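Local coordinates for PROBABLE CHAIN-FATTY-ACID-CoA LIGASE FADD13 (Mycobacterium tuberculosis, PDB 3T5C), which is a probable ligase of the AMP-binding enzyme family (ANL clan), here represented by its N-terminal domain, at residues K2-M7 with L70-A75; G154-L159 with V175-S180. One frame throughout, in Å; residues are numbered along the deposited sequence.

Interaction 1: K2-M7 with L70-A75; sequences KNIGWM and LFYGAA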
ATOM      1  N   LYS A   2      -5.442   9.654 -15.564  1.00 23.94           N
ATOM      2  CA  LYS A   2      -5.995   8.637 -14.683  1.00 23.39           C
ATOM      3  C   LYS A   2      -6.345   9.210 -13.320  1.00 22.66           C
ATOM      4  O   LYS A   2      -5.724  10.161 -12.852  1.00 21.84           O
ATOM      5  CB  LYS A   2      -4.996   7.484 -14.495  1.00 18.54           C
ATOM      6  CG  LYS A   2      -4.526   6.829 -15.790  1.00 20.63           C
ATOM      7  CD  LYS A   2      -5.699   6.221 -16.551  1.00 20.99           C
ATOM      8  CE  LYS A   2      -5.231   5.371 -17.740  1.00 16.02           C
ATOM      9  NZ  LYS A   2      -4.343   6.119 -18.680  1.00 19.50           N
ATOM     10  N   ASN A   3      -7.348   8.617 -12.687  1.00 23.05           N
ATOM     11  CA  ASN A   3      -7.770   9.031 -11.361  1.00 24.61           C
ATOM     12  C   ASN A   3      -8.060   7.752 -10.594  1.00 26.18           C
ATOM     13  O   ASN A   3      -8.888   6.940 -11.012  1.00 29.29           O
ATOM     14  CB  ASN A   3      -9.015   9.916 -11.445  1.00 25.09           C
ATOM     15  CG  ASN A   3      -9.477  10.383 -10.097  1.00 24.51           C
ATOM     16  OD1 ASN A   3      -9.819   9.574  -9.241  1.00 24.39           O
ATOM     17  ND2 ASN A   3      -9.488  11.699  -9.890  1.00 26.45           N
ATOM     18  N   ILE A   4      -7.368   7.564  -9.478  1.00 24.81           N
ATOM     19  CA  ILE A   4      -7.539   6.358  -8.685  1.00 25.59           C
ATOM     20  C   ILE A   4      -8.962   6.197  -8.184  1.00 26.43           C
ATOM     21  O   ILE A   4      -9.446   5.073  -8.040  1.00 25.25           O
ATOM     22  CB  ILE A   4      -6.561   6.342  -7.494  1.00 23.24           C
ATOM     23  CG1 ILE A   4      -5.122   6.422  -8.017  1.00 22.81           C
ATOM     24  CG2 ILE A   4      -6.784   5.103  -6.640  1.00 24.90           C
ATOM     25  CD1 ILE A   4      -4.717   5.283  -8.935  1.00 23.01           C
ATOM     26  N   GLY A   5      -9.625   7.319  -7.909  1.00 25.86           N
ATOM     27  CA  GLY A   5     -11.001   7.259  -7.447  1.00 26.25           C
ATOM     28  C   GLY A   5     -11.928   6.834  -8.581  1.00 26.23           C
ATOM     29  O   GLY A   5     -12.823   6.008  -8.386  1.00 28.09           O
ATOM     30  N   TRP A   6     -11.723   7.396  -9.767  1.00 24.70           N
ATOM     31  CA  TRP A   6     -12.544   7.034 -10.916  1.00 27.89           C
ATOM     32  C   TRP A   6     -12.412   5.526 -11.178  1.00 28.63           C
ATOM     33  O   TRP A   6     -13.392   4.854 -11.504  1.00 30.05           O
ATOM     34  CB  TRP A   6     -12.100   7.797 -12.166  1.00 25.61           C
ATOM     35  CG  TRP A   6     -12.248   9.288 -12.091  1.00 28.06           C
ATOM     36  CD1 TRP A   6     -12.713  10.025 -11.033  1.00 28.64           C
ATOM     37  CD2 TRP A   6     -11.908  10.225 -13.113  1.00 29.16           C
ATOM     38  NE1 TRP A   6     -12.679  11.364 -11.336  1.00 30.48           N
ATOM     39  CE2 TRP A   6     -12.190  11.517 -12.608  1.00 30.77           C
ATOM     40  CE3 TRP A   6     -11.389  10.102 -14.409  1.00 32.11           C
ATOM     41  CZ2 TRP A   6     -11.971  12.680 -13.356  1.00 32.52           C
ATOM     42  CZ3 TRP A   6     -11.169  11.262 -15.157  1.00 34.59           C
ATOM     43  CH2 TRP A   6     -11.462  12.535 -14.624  1.00 35.15           C
ATOM     44  N   MET A   7     -11.195   5.002 -11.039  1.00 28.33           N
ATOM     45  CA  MET A   7     -10.959   3.578 -11.258  1.00 28.66           C
ATOM     46  C   MET A   7     -11.881   2.708 -10.402  1.00 26.20           C
ATOM     47  O   MET A   7     -12.347   1.658 -10.855  1.00 26.04           O
ATOM     48  CB  MET A   7      -9.503   3.219 -10.956  1.00 29.29           C
ATOM     49  CG  MET A   7      -9.207   1.739 -11.170  1.00 30.60           C
ATOM     50  SD  MET A   7      -7.551   1.284 -10.655  1.00 30.74           S
ATOM     51  CE  MET A   7      -7.816   0.968  -8.956  1.00 27.98           C
ATOM     52  N   LEU A  70     -12.125   6.071   2.441  1.00 27.88           N
ATOM     53  CA  LEU A  70     -11.737   7.438   2.753  1.00 29.14           C
ATOM     54  C   LEU A  70     -10.684   7.898   1.760  1.00 28.50           C
ATOM     55  O   LEU A  70     -10.771   9.005   1.244  1.00 30.51           O
ATOM     56  CB  LEU A  70     -11.208   7.548   4.187  1.00 29.85           C
ATOM     57  CG  LEU A  70     -12.299   7.742   5.247  1.00 27.60           C
ATOM     58  CD1 LEU A  70     -11.715   7.568   6.637  1.00 28.62           C
ATOM     59  CD2 LEU A  70     -12.920   9.123   5.087  1.00 27.94           C
ATOM     60  N   PHE A  71      -9.708   7.044   1.455  1.00 30.90           N
ATOM     61  CA  PHE A  71      -8.682   7.450   0.505  1.00 29.29           C
ATOM     62  C   PHE A  71      -9.182   7.420  -0.936  1.00 28.05           C
ATOM     63  O   PHE A  71      -8.725   8.208  -1.767  1.00 27.03           O
ATOM     64  CB  PHE A  71      -7.369   6.661   0.733  1.00 33.62           C
ATOM     65  CG  PHE A  71      -7.176   5.456  -0.141  1.00 36.77           C
ATOM     66  CD1 PHE A  71      -6.986   5.587  -1.513  1.00 37.65           C
ATOM     67  CD2 PHE A  71      -7.103   4.186   0.431  1.00 39.14           C
ATOM     68  CE1 PHE A  71      -6.721   4.478  -2.305  1.00 41.86           C
ATOM     69  CE2 PHE A  71      -6.838   3.063  -0.350  1.00 41.50           C
ATOM     70  CZ  PHE A  71      -6.646   3.206  -1.723  1.00 40.72           C
ATOM     71  N   TYR A  72     -10.137   6.541  -1.242  1.00 27.57           N
ATOM     72  CA  TYR A  72     -10.715   6.526  -2.590  1.00 26.63           C
ATOM     73  C   TYR A  72     -11.576   7.791  -2.742  1.00 25.63           C
ATOM     74  O   TYR A  72     -11.595   8.420  -3.796  1.00 27.34           O
ATOM     75  CB  TYR A  72     -11.590   5.283  -2.807  1.00 26.61           C
ATOM     76  CG  TYR A  72     -10.832   4.043  -3.247  1.00 23.72           C
ATOM     77  CD1 TYR A  72     -10.080   4.044  -4.418  1.00 25.48           C
ATOM     78  CD2 TYR A  72     -10.902   2.862  -2.509  1.00 25.29           C
ATOM     79  CE1 TYR A  72      -9.416   2.899  -4.852  1.00 26.26           C
ATOM     80  CE2 TYR A  72     -10.241   1.703  -2.935  1.00 25.24           C
ATOM     81  CZ  TYR A  72      -9.502   1.732  -4.108  1.00 26.33           C
ATOM     82  OH  TYR A  72      -8.855   0.596  -4.544  1.00 27.61           O
ATOM     83  N   GLY A  73     -12.286   8.160  -1.679  1.00 27.23           N
ATOM     84  CA  GLY A  73     -13.117   9.357  -1.720  1.00 28.28           C
ATOM     85  C   GLY A  73     -12.251  10.605  -1.869  1.00 28.14           C
ATOM     86  O   GLY A  73     -12.611  11.557  -2.565  1.00 27.92           O
ATOM     87  N   ALA A  74     -11.097  10.599  -1.211  1.00 26.26           N
ATOM     88  CA  ALA A  74     -10.177  11.721  -1.304  1.00 26.15           C
ATOM     89  C   ALA A  74      -9.660  11.762  -2.740  1.00 26.24           C
ATOM     90  O   ALA A  74      -9.444  12.834  -3.318  1.00 26.46           O
ATOM     91  CB  ALA A  74      -9.013  11.535  -0.311  1.00 24.23           C
ATOM     92  N   ALA A  75      -9.463  10.580  -3.316  1.00 26.11           N
ATOM     93  CA  ALA A  75      -8.977  10.469  -4.688  1.00 24.30           C
ATOM     94  C   ALA A  75      -9.942  11.163  -5.643  1.00 23.51           C
ATOM     95  O   ALA A  75      -9.525  11.878  -6.549  1.00 23.52           O
ATOM     96  CB  ALA A  75      -8.822   9.001  -5.070  1.00 24.98           C
TER
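The capped start of helix 4-14 meets the C-terminal half of helix 65-77 where Asn-3, Ile-4 and Gly-5 pack on Tyr-72 and Ala-75. Asn-3 is the N-cap. With its CG anti to the backbone N (chi1 -179°), the amide folds back over the first turn, where Asn-3 OD1 accepts from Trp-6 N at 2.9 Å and more weakly from Gly-5 N. The Trp-6 bond is fairly straight (154° at the hydrogen), although N reaches OD1 from above the carbonyl plane. The other end of the same amide crosses the interface: Asn-3 ND2 gives a weak bond to Ala-75 O at 3.3 Å and also hydrogen-bonds to Cys-153 O. Both ends of the amide are thus engaged, which should fix its rotation. One face of the Trp-6 ring lies over Asn-3 CB, offset toward the ring's rim.

Gly-5 has no side chain to hold the backbones apart, so Gly-5 CA comes within 4.7 Å of Ala-75 CA. Ala-75 CB points toward the glycine and reaches Gly-5 N at 3.4 Å. Beside it, Ile-4 CG2 touches Tyr-72 CE1 at 3.9 Å, the two side chains crossing obliquely, while Ile-4 O faces the ring's edge, 3.8 Å from Tyr-72 CD1. Phe-71 CE1 lies over the centre of one face of the Tyr-72 ring. Helix 209-221 covers Met-7, Phe-71 and Tyr-72, and helix 32-48 also borders Tyr-72. The contact is small and buried, mostly apolar, with a polar cap at one end. It is a Gly/Ala close approach between two helices, one of them the linking helix of a beta-alpha-beta unit, strand 56-60, helix 65-77 and strand 80-83, in the four-stranded parallel sheet.

Interaction 2: G154-L159 with V175-S180; sequences GGDDNL and VHTHES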
ATOM      1  N   GLY A 154      -6.590  14.388 -11.386  1.00 26.56           N
ATOM      2  CA  GLY A 154      -5.953  13.103 -11.596  1.00 25.58           C
ATOM      3  C   GLY A 154      -4.555  13.297 -12.138  1.00 25.87           C
ATOM      4  O   GLY A 154      -3.954  14.353 -11.922  1.00 25.62           O
ATOM      5  N   GLY A 155      -4.041  12.289 -12.841  1.00 25.02           N
ATOM      6  CA  GLY A 155      -2.704  12.370 -13.396  1.00 25.99           C
ATOM      7  C   GLY A 155      -1.675  12.810 -12.361  1.00 26.97           C
ATOM      8  O   GLY A 155      -1.522  12.189 -11.307  1.00 26.92           O
ATOM      9  N   ASP A 156      -0.994  13.910 -12.656  1.00 28.59           N
ATOM     10  CA  ASP A 156       0.036  14.460 -11.782  1.00 30.94           C
ATOM     11  C   ASP A 156      -0.403  15.078 -10.460  1.00 30.18           C
ATOM     12  O   ASP A 156       0.435  15.551  -9.694  1.00 30.37           O
ATOM     13  CB  ASP A 156       0.847  15.490 -12.551  1.00 37.41           C
ATOM     14  CG  ASP A 156       2.262  15.049 -12.761  1.00 43.35           C
ATOM     15  OD1 ASP A 156       3.012  14.990 -11.759  1.00 46.91           O
ATOM     16  OD2 ASP A 156       2.617  14.751 -13.924  1.00 46.38           O
ATOM     17  N   ASP A 157      -1.700  15.092 -10.186  1.00 28.36           N
ATOM     18  CA  ASP A 157      -2.179  15.660  -8.934  1.00 25.90           C
ATOM     19  C   ASP A 157      -1.736  14.796  -7.768  1.00 26.31           C
ATOM     20  O   ASP A 157      -1.780  13.563  -7.853  1.00 26.31           O
ATOM     21  CB  ASP A 157      -3.709  15.781  -8.946  1.00 26.24           C
ATOM     22  CG  ASP A 157      -4.195  16.888  -9.874  1.00 28.28           C
ATOM     23  OD1 ASP A 157      -3.373  17.770 -10.192  1.00 27.02           O
ATOM     24  OD2 ASP A 157      -5.385  16.882 -10.277  1.00 27.12           O
ATOM     25  N   ASN A 158      -1.302  15.436  -6.682  1.00 25.78           N
ATOM     26  CA  ASN A 158      -0.864  14.693  -5.508  1.00 25.27           C
ATOM     27  C   ASN A 158      -2.033  13.848  -5.025  1.00 26.20           C
ATOM     28  O   ASN A 158      -3.191  14.278  -5.089  1.00 24.56           O
ATOM     29  CB  ASN A 158      -0.422  15.624  -4.365  1.00 24.26           C
ATOM     30  CG  ASN A 158       0.766  16.498  -4.733  1.00 25.49           C
ATOM     31  OD1 ASN A 158       1.541  16.180  -5.638  1.00 25.52           O
ATOM     32  ND2 ASN A 158       0.928  17.596  -4.009  1.00 25.40           N
ATOM     33  N   LEU A 159      -1.719  12.657  -4.521  1.00 24.53           N
ATOM     34  CA  LEU A 159      -2.735  11.740  -4.031  1.00 25.83           C
ATOM     35  C   LEU A 159      -2.393  11.264  -2.627  1.00 25.88           C
ATOM     36  O   LEU A 159      -3.269  11.182  -1.772  1.00 24.94           O
ATOM     37  CB  LEU A 159      -2.836  10.522  -4.958  1.00 24.89           C
ATOM     38  CG  LEU A 159      -4.148   9.722  -5.033  1.00 28.82           C
ATOM     39  CD1 LEU A 159      -3.843   8.341  -5.574  1.00 26.37           C
ATOM     40  CD2 LEU A 159      -4.819   9.608  -3.686  1.00 28.61           C
ATOM     41  N   VAL A 175       5.680  11.969  -1.666  1.00 23.12           N
ATOM     42  CA  VAL A 175       4.448  12.341  -2.348  1.00 26.18           C
ATOM     43  C   VAL A 175       4.232  11.555  -3.630  1.00 24.98           C
ATOM     44  O   VAL A 175       5.077  11.536  -4.519  1.00 23.97           O
ATOM     45  CB  VAL A 175       4.361  13.877  -2.673  1.00 26.75           C
ATOM     46  CG1 VAL A 175       4.886  14.703  -1.505  1.00 29.32           C
ATOM     47  CG2 VAL A 175       5.108  14.201  -3.937  1.00 32.84           C
ATOM     48  N   HIS A 176       3.082  10.894  -3.693  1.00 26.45           N
ATOM     49  CA  HIS A 176       2.690  10.108  -4.854  1.00 26.07           C
ATOM     50  C   HIS A 176       1.456  10.715  -5.519  1.00 24.46           C
ATOM     51  O   HIS A 176       0.621  11.353  -4.877  1.00 24.36           O
ATOM     52  CB  HIS A 176       2.424   8.657  -4.453  1.00 25.17           C
ATOM     53  CG  HIS A 176       3.649   7.800  -4.488  1.00 26.99           C
ATOM     54  ND1 HIS A 176       4.323   7.515  -5.657  1.00 23.89           N
ATOM     55  CD2 HIS A 176       4.340   7.190  -3.495  1.00 26.60           C
ATOM     56  CE1 HIS A 176       5.378   6.769  -5.383  1.00 25.96           C
ATOM     57  NE2 HIS A 176       5.411   6.557  -4.079  1.00 26.28           N
ATOM     58  N   THR A 177       1.360  10.502  -6.821  1.00 24.91           N
ATOM     59  CA  THR A 177       0.274  11.044  -7.610  1.00 24.40           C
ATOM     60  C   THR A 177      -0.684   9.955  -8.107  1.00 24.60           C
ATOM     61  O   THR A 177      -0.450   8.763  -7.908  1.00 22.10           O
ATOM     62  CB  THR A 177       0.855  11.779  -8.813  1.00 24.90           C
ATOM     63  OG1 THR A 177       1.511  10.828  -9.669  1.00 24.10           O
ATOM     64  CG2 THR A 177       1.882  12.832  -8.350  1.00 20.33           C
ATOM     65  N   HIS A 178      -1.765  10.375  -8.751  1.00 24.41           N
ATOM     66  CA  HIS A 178      -2.721   9.423  -9.291  1.00 24.65           C
ATOM     67  C   HIS A 178      -1.967   8.597 -10.328  1.00 25.14           C
ATOM     68  O   HIS A 178      -2.101   7.370 -10.383  1.00 24.39           O
ATOM     69  CB  HIS A 178      -3.903  10.167  -9.932  1.00 23.20           C
ATOM     70  CG  HIS A 178      -4.828  10.791  -8.934  1.00 22.76           C
ATOM     71  ND1 HIS A 178      -6.005  10.192  -8.535  1.00 24.14           N
ATOM     72  CD2 HIS A 178      -4.718  11.927  -8.204  1.00 23.34           C
ATOM     73  CE1 HIS A 178      -6.578  10.931  -7.601  1.00 23.90           C
ATOM     74  NE2 HIS A 178      -5.817  11.988  -7.380  1.00 24.14           N
ATOM     75  N   GLU A 179      -1.139   9.268 -11.123  1.00 22.12           N
ATOM     76  CA  GLU A 179      -0.372   8.576 -12.153  1.00 24.62           C
ATOM     77  C   GLU A 179       0.735   7.656 -11.609  1.00 24.69           C
ATOM     78  O   GLU A 179       0.972   6.583 -12.170  1.00 23.18           O
ATOM     79  CB  GLU A 179       0.233   9.578 -13.135  1.00 27.79           C
ATOM     80  CG  GLU A 179       1.071   8.930 -14.223  1.00 32.00           C
ATOM     81  CD  GLU A 179       0.260   8.014 -15.147  1.00 38.10           C
ATOM     82  OE1 GLU A 179       0.883   7.204 -15.874  1.00 36.25           O
ATOM     83  OE2 GLU A 179      -0.989   8.107 -15.161  1.00 37.27           O
ATOM     84  N   SER A 180       1.413   8.049 -10.534  1.00 22.72           N
ATOM     85  CA  SER A 180       2.462   7.175 -10.009  1.00 23.91           C
ATOM     86  C   SER A 180       1.821   5.949  -9.339  1.00 24.50           C
ATOM     87  O   SER A 180       2.313   4.828  -9.475  1.00 25.58           O
ATOM     88  CB  SER A 180       3.393   7.920  -9.033  1.00 20.90           C
ATOM     89  OG  SER A 180       2.767   8.237  -7.805  1.00 21.24           O
TER
HETATM   90  O   HOH W   1       2.891  11.771 -11.789  1.00 33.70           O
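CG anti to the carbonyl carbon in His-178 (chi1 -73°) and anti to the backbone N in Leu-159 (chi1 -155°) sets the leucine branch point over one face of the imidazole, at the base of the beta hairpin of strands 158-164 and 172-177. Leu-159 CG sits 3.7 Å from the centroid of the His-178 ring, almost straight over it. Gly-154 CA covers the opposite face, displaced toward the rim, so the ring is held between two CH-pi contacts. Its ND1 accepts from Ile-4 N, which should set the rotation of the ring between them.

Across the strands Asn-158 and Thr-177 form a non-hydrogen-bonded antiparallel pair. Next to it, Leu-159 N donates to His-176 O at 2.7 Å, in the carbonyl plane. Gly-154 to Asp-157 make a type II' turn, which brings Gly-155 O and Asp-157 O to the start of helix 178-191. Glu-179 N donates to Gly-155 O at 3.0 Å, approaching from above the carbonyl plane, and His-178 N bonds weakly to Asp-157 O. The turn is closed by Asp-157 N donating to Gly-154 O, and Asp-157 OD2 adds a bond from Gly-154 N, which meets it from above the carboxylate plane.

Thr-177 and Ser-180 make a capping box: Ser-180 N donates to Thr-177 OG1 at 2.9 Å and Thr-177 N to Ser-180 OG at 2.8 Å. Thr-177 CG2 rests 3.4 Å from Asp-156 O. Thr-177 OG1 also lies 2.7 Å from the oxygen of a water, which donates a weak bond to Asp-156 OD1.

From the N terminus, helix 4-14 is joined first by interaction 1, which closes a loop of 62 intervening residues by bringing helix 65-77 back onto the start of helix 4-14. Interaction 2 opens only later in the chain and spans 15 residues, bringing the two ends of a hairpin together; the two loops follow in series and neither nest nor cross. Their centres are 10 Å apart and they touch directly: Lys-2 O lies 2.7 Å from Gly-155 N, a probable hydrogen bond, and Ile-4 CG1 packs on Leu-159 CD1. Together they tie the start of the chain to the parallel-sheet region, the hairpin and helix 178-191.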